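Local structure of NOL1/NOP2/sun family protein (Enterococcus faecium, 3M4X) at residues K38-P44 against E69-V75. The protein probably methylates cytosine in ribosomal RNA as an RsmF-like RNA methyltransferase. Residues are numbered along the deposited sequence; the frame is centred on the assembly and turned at random.
Sequences KGFRWNP and EGFLGTV
Phe40 and Phe71 form an antiparallel hydrogen-bonded pair at the middle of two short strands, 39-41 and 70-72, whose directions differ by 153°. Phe71 N bonds to Phe40 O (2.9 Å), and Phe40 N returns a bond to Phe71 O. Two further backbone bonds flank this pair, Trp42 N to Glu69 O (3.0 Å) and Gly73 N to Lys38 O; in the latter the donor stands 46° out of the carbonyl plane.

Phe40, Trp42 and Phe71 make an aromatic cluster. The Phe40 and Phe71 rings meet obliquely, and Phe71 CB makes a CH-pi contact over one face of the Phe40 ring, 4.0 Å from its centroid. With CG between the backbone N and the carbonyl carbon, chi1 65° brings the Phe40 ring back toward the 69-75 segment; Val75 CG2 meets Phe40 CB at 3.6 Å. Further along, Trp42 CD1 comes within 3.4 Å of Phe71 CE1, while Glu69 CB lies over a face of the indole, 3.8 Å from the centroid of its five-membered ring. His57 stacks on Phe40, and Leu50 and Val53 of helix 49-56 pack against Trp42 and Phe71.

Arg41 and Glu69 are linked through water: one molecule accepts from Arg41 NH1 in the guanidinium plane and donates to Glu69 OE1 (2.7 Å) and to Trp42 O. Arg41 NE is bonded to Gln90, and its side chain touches helix 118-127.

With strand 88-89 on the other side of 39-41, this pairing completes a three-stranded antiparallel sheet with 39-41 between 70-72 and 88-89, consistent with the ferredoxin-like N-terminal domain of RsmF-type methyltransferases.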
ATOM      1  N   LYS A  38      -5.352 -16.893   3.445  1.00 55.31           N
ATOM      2  CA  LYS A  38      -6.017 -15.657   3.064  1.00 49.94           C
ATOM      3  C   LYS A  38      -6.155 -14.732   4.269  1.00 46.12           C
ATOM      4  O   LYS A  38      -6.403 -15.190   5.392  1.00 41.28           O
ATOM      5  CB  LYS A  38      -7.373 -15.972   2.434  1.00 52.68           C
ATOM      6  CG  LYS A  38      -7.264 -16.913   1.234  1.00 62.11           C
ATOM      7  CD  LYS A  38      -8.611 -17.530   0.822  1.00 70.23           C
ATOM      8  CE  LYS A  38      -8.935 -18.797   1.617  1.00 77.59           C
ATOM      9  NZ  LYS A  38     -10.286 -19.378   1.300  1.00 78.34           N
ATOM     10  N   GLY A  39      -5.978 -13.431   4.038  1.00 40.11           N
ATOM     11  CA  GLY A  39      -6.009 -12.460   5.118  1.00 32.98           C
ATOM     12  C   GLY A  39      -6.390 -11.069   4.663  1.00 35.45           C
ATOM     13  O   GLY A  39      -6.491 -10.792   3.472  1.00 38.91           O
ATOM     14  N   PHE A  40      -6.596 -10.187   5.629  1.00 34.73           N
ATOM     15  CA  PHE A  40      -6.872  -8.790   5.346  1.00 33.87           C
ATOM     16  C   PHE A  40      -6.513  -7.996   6.576  1.00 32.30           C
ATOM     17  O   PHE A  40      -6.261  -8.570   7.622  1.00 34.35           O
ATOM     18  CB  PHE A  40      -8.349  -8.571   4.980  1.00 36.87           C
ATOM     19  CG  PHE A  40      -9.313  -8.871   6.099  1.00 31.39           C
ATOM     20  CD1 PHE A  40      -9.813  -7.852   6.889  1.00 32.25           C
ATOM     21  CD2 PHE A  40      -9.737 -10.174   6.342  1.00 37.05           C
ATOM     22  CE1 PHE A  40     -10.721  -8.123   7.911  1.00 33.61           C
ATOM     23  CE2 PHE A  40     -10.640 -10.460   7.368  1.00 36.18           C
ATOM     24  CZ  PHE A  40     -11.129  -9.434   8.150  1.00 37.53           C
ATOM     25  N   ARG A  41      -6.479  -6.676   6.435  1.00 31.99           N
ATOM     26  CA  ARG A  41      -6.181  -5.773   7.541  1.00 34.81           C
ATOM     27  C   ARG A  41      -7.272  -4.728   7.737  1.00 32.45           C
ATOM     28  O   ARG A  41      -7.914  -4.285   6.780  1.00 26.96           O
ATOM     29  CB  ARG A  41      -4.855  -5.041   7.304  1.00 39.00           C
ATOM     30  CG  ARG A  41      -3.605  -5.862   7.557  1.00 38.86           C
ATOM     31  CD  ARG A  41      -2.357  -5.030   7.267  1.00 39.21           C
ATOM     32  NE  ARG A  41      -2.178  -4.902   5.834  1.00 40.53           N
ATOM     33  CZ  ARG A  41      -2.389  -3.795   5.131  1.00 32.94           C
ATOM     34  NH1 ARG A  41      -2.754  -2.669   5.714  1.00 27.94           N
ATOM     35  NH2 ARG A  41      -2.209  -3.820   3.825  1.00 28.07           N
ATOM     36  N   TRP A  42      -7.475  -4.345   8.991  1.00 31.22           N
ATOM     37  CA  TRP A  42      -8.281  -3.188   9.301  1.00 32.38           C
ATOM     38  C   TRP A  42      -7.415  -1.926   9.223  1.00 33.78           C
ATOM     39  O   TRP A  42      -6.184  -1.997   9.086  1.00 33.20           O
ATOM     40  CB  TRP A  42      -8.989  -3.335  10.667  1.00 25.45           C
ATOM     41  CG  TRP A  42      -8.081  -3.484  11.851  1.00 27.70           C
ATOM     42  CD1 TRP A  42      -7.540  -4.648  12.335  1.00 31.95           C
ATOM     43  CD2 TRP A  42      -7.619  -2.441  12.713  1.00 31.23           C
ATOM     44  NE1 TRP A  42      -6.776  -4.386  13.447  1.00 32.60           N
ATOM     45  CE2 TRP A  42      -6.800  -3.039  13.694  1.00 32.50           C
ATOM     46  CE3 TRP A  42      -7.829  -1.054  12.758  1.00 26.21           C
ATOM     47  CZ2 TRP A  42      -6.187  -2.305  14.705  1.00 35.59           C
ATOM     48  CZ3 TRP A  42      -7.220  -0.327  13.761  1.00 29.81           C
ATOM     49  CH2 TRP A  42      -6.409  -0.951  14.724  1.00 33.69           C
ATOM     50  N   ASN A  43      -8.073  -0.774   9.307  1.00 28.31           N
ATOM     51  CA  ASN A  43      -7.465   0.493   8.954  1.00 25.02           C
ATOM     52  C   ASN A  43      -7.520   1.505  10.103  1.00 28.86           C
ATOM     53  O   ASN A  43      -8.577   2.066  10.392  1.00 32.34           O
ATOM     54  CB  ASN A  43      -8.157   1.048   7.701  1.00 27.11           C
ATOM     55  CG  ASN A  43      -7.438   2.248   7.130  1.00 23.90           C
ATOM     56  OD1 ASN A  43      -6.523   2.766   7.748  1.00 26.41           O
ATOM     57  ND2 ASN A  43      -7.855   2.700   5.955  1.00 22.54           N
ATOM     58  N   PRO A  44      -6.374   1.724  10.767  1.00 28.54           N
ATOM     59  CA  PRO A  44      -6.241   2.661  11.892  1.00 30.07           C
ATOM     60  C   PRO A  44      -6.387   4.111  11.439  1.00 34.07           C
ATOM     61  O   PRO A  44      -6.545   4.997  12.274  1.00 32.97           O
ATOM     62  CB  PRO A  44      -4.810   2.437  12.395  1.00 34.29           C
ATOM     63  CG  PRO A  44      -4.273   1.251  11.633  1.00 31.54           C
ATOM     64  CD  PRO A  44      -5.101   1.060  10.420  1.00 27.34           C
ATOM     65  N   GLU A  69      -2.546  -5.514  12.703  1.00 31.88           N
ATOM     66  CA  GLU A  69      -3.866  -5.098  12.222  1.00 33.96           C
ATOM     67  C   GLU A  69      -4.459  -6.128  11.267  1.00 32.82           C
ATOM     68  O   GLU A  69      -5.415  -5.850  10.544  1.00 34.07           O
ATOM     69  CB  GLU A  69      -3.740  -3.731  11.545  1.00 33.76           C
ATOM     70  CG  GLU A  69      -3.013  -2.705  12.433  1.00 38.62           C
ATOM     71  CD  GLU A  69      -2.175  -1.699  11.652  1.00 47.72           C
ATOM     72  OE1 GLU A  69      -1.987  -1.871  10.424  1.00 46.42           O
ATOM     73  OE2 GLU A  69      -1.696  -0.730  12.276  1.00 52.99           O
ATOM     74  N   GLY A  70      -3.866  -7.316  11.267  1.00 31.90           N
ATOM     75  CA  GLY A  70      -4.256  -8.372  10.354  1.00 32.29           C
ATOM     76  C   GLY A  70      -5.178  -9.414  10.976  1.00 34.88           C
ATOM     77  O   GLY A  70      -5.121  -9.705  12.173  1.00 33.09           O
ATOM     78  N   PHE A  71      -6.024  -9.975  10.123  1.00 37.37           N
ATOM     79  CA  PHE A  71      -6.962 -11.026  10.469  1.00 36.65           C
ATOM     80  C   PHE A  71      -6.855 -12.106   9.405  1.00 32.39           C
ATOM     81  O   PHE A  71      -6.592 -11.813   8.237  1.00 29.07           O
ATOM     82  CB  PHE A  71      -8.398 -10.489  10.444  1.00 35.98           C
ATOM     83  CG  PHE A  71      -8.738  -9.588  11.593  1.00 38.45           C
ATOM     84  CD1 PHE A  71      -9.131  -8.279  11.365  1.00 33.77           C
ATOM     85  CD2 PHE A  71      -8.677 -10.051  12.896  1.00 40.29           C
ATOM     86  CE1 PHE A  71      -9.456  -7.446  12.420  1.00 37.68           C
ATOM     87  CE2 PHE A  71      -9.000  -9.224  13.959  1.00 41.76           C
ATOM     88  CZ  PHE A  71      -9.392  -7.916  13.722  1.00 38.90           C
ATOM     89  N   LEU A  72      -7.094 -13.351   9.791  1.00 38.56           N
ATOM     90  CA  LEU A  72      -7.200 -14.417   8.806  1.00 41.73           C
ATOM     91  C   LEU A  72      -8.608 -14.417   8.232  1.00 47.56           C
ATOM     92  O   LEU A  72      -9.598 -14.406   8.973  1.00 43.40           O
ATOM     93  CB  LEU A  72      -6.894 -15.774   9.434  1.00 38.92           C
ATOM     94  CG  LEU A  72      -5.453 -15.925   9.916  1.00 47.16           C
ATOM     95  CD1 LEU A  72      -5.202 -17.372  10.351  1.00 48.07           C
ATOM     96  CD2 LEU A  72      -4.470 -15.505   8.830  1.00 38.73           C
ATOM     97  N   GLY A  73      -8.703 -14.423   6.912  1.00 47.02           N
ATOM     98  CA  GLY A  73      -9.999 -14.509   6.279  1.00 44.51           C
ATOM     99  C   GLY A  73     -10.069 -13.785   4.955  1.00 43.96           C
ATOM    100  O   GLY A  73      -9.057 -13.361   4.417  1.00 44.62           O
ATOM    101  N   THR A  74     -11.282 -13.651   4.439  1.00 46.41           N
ATOM    102  CA  THR A  74     -11.519 -13.069   3.134  1.00 50.87           C
ATOM    103  C   THR A  74     -12.407 -11.832   3.264  1.00 54.52           C
ATOM    104  O   THR A  74     -13.103 -11.659   4.267  1.00 55.17           O
ATOM    105  CB  THR A  74     -12.215 -14.083   2.210  1.00 53.90           C
ATOM    106  OG1 THR A  74     -13.488 -14.443   2.771  1.00 55.70           O
ATOM    107  CG2 THR A  74     -11.373 -15.330   2.075  1.00 60.28           C
ATOM    108  N   VAL A  75     -12.380 -10.984   2.241  1.00 52.93           N
ATOM    109  CA  VAL A  75     -13.147  -9.745   2.232  1.00 50.50           C
ATOM    110  C   VAL A  75     -14.302  -9.785   1.236  1.00 55.80           C
ATOM    111  O   VAL A  75     -14.128 -10.208   0.094  1.00 55.81           O
ATOM    112  CB  VAL A  75     -12.255  -8.555   1.854  1.00 47.23           C
ATOM    113  CG1 VAL A  75     -13.102  -7.346   1.486  1.00 52.49           C
ATOM    114  CG2 VAL A  75     -11.290  -8.229   2.982  1.00 42.08           C
TER
HETATM  115  O   HOH W   1      -3.558  -1.890   8.270  1.00 39.14           O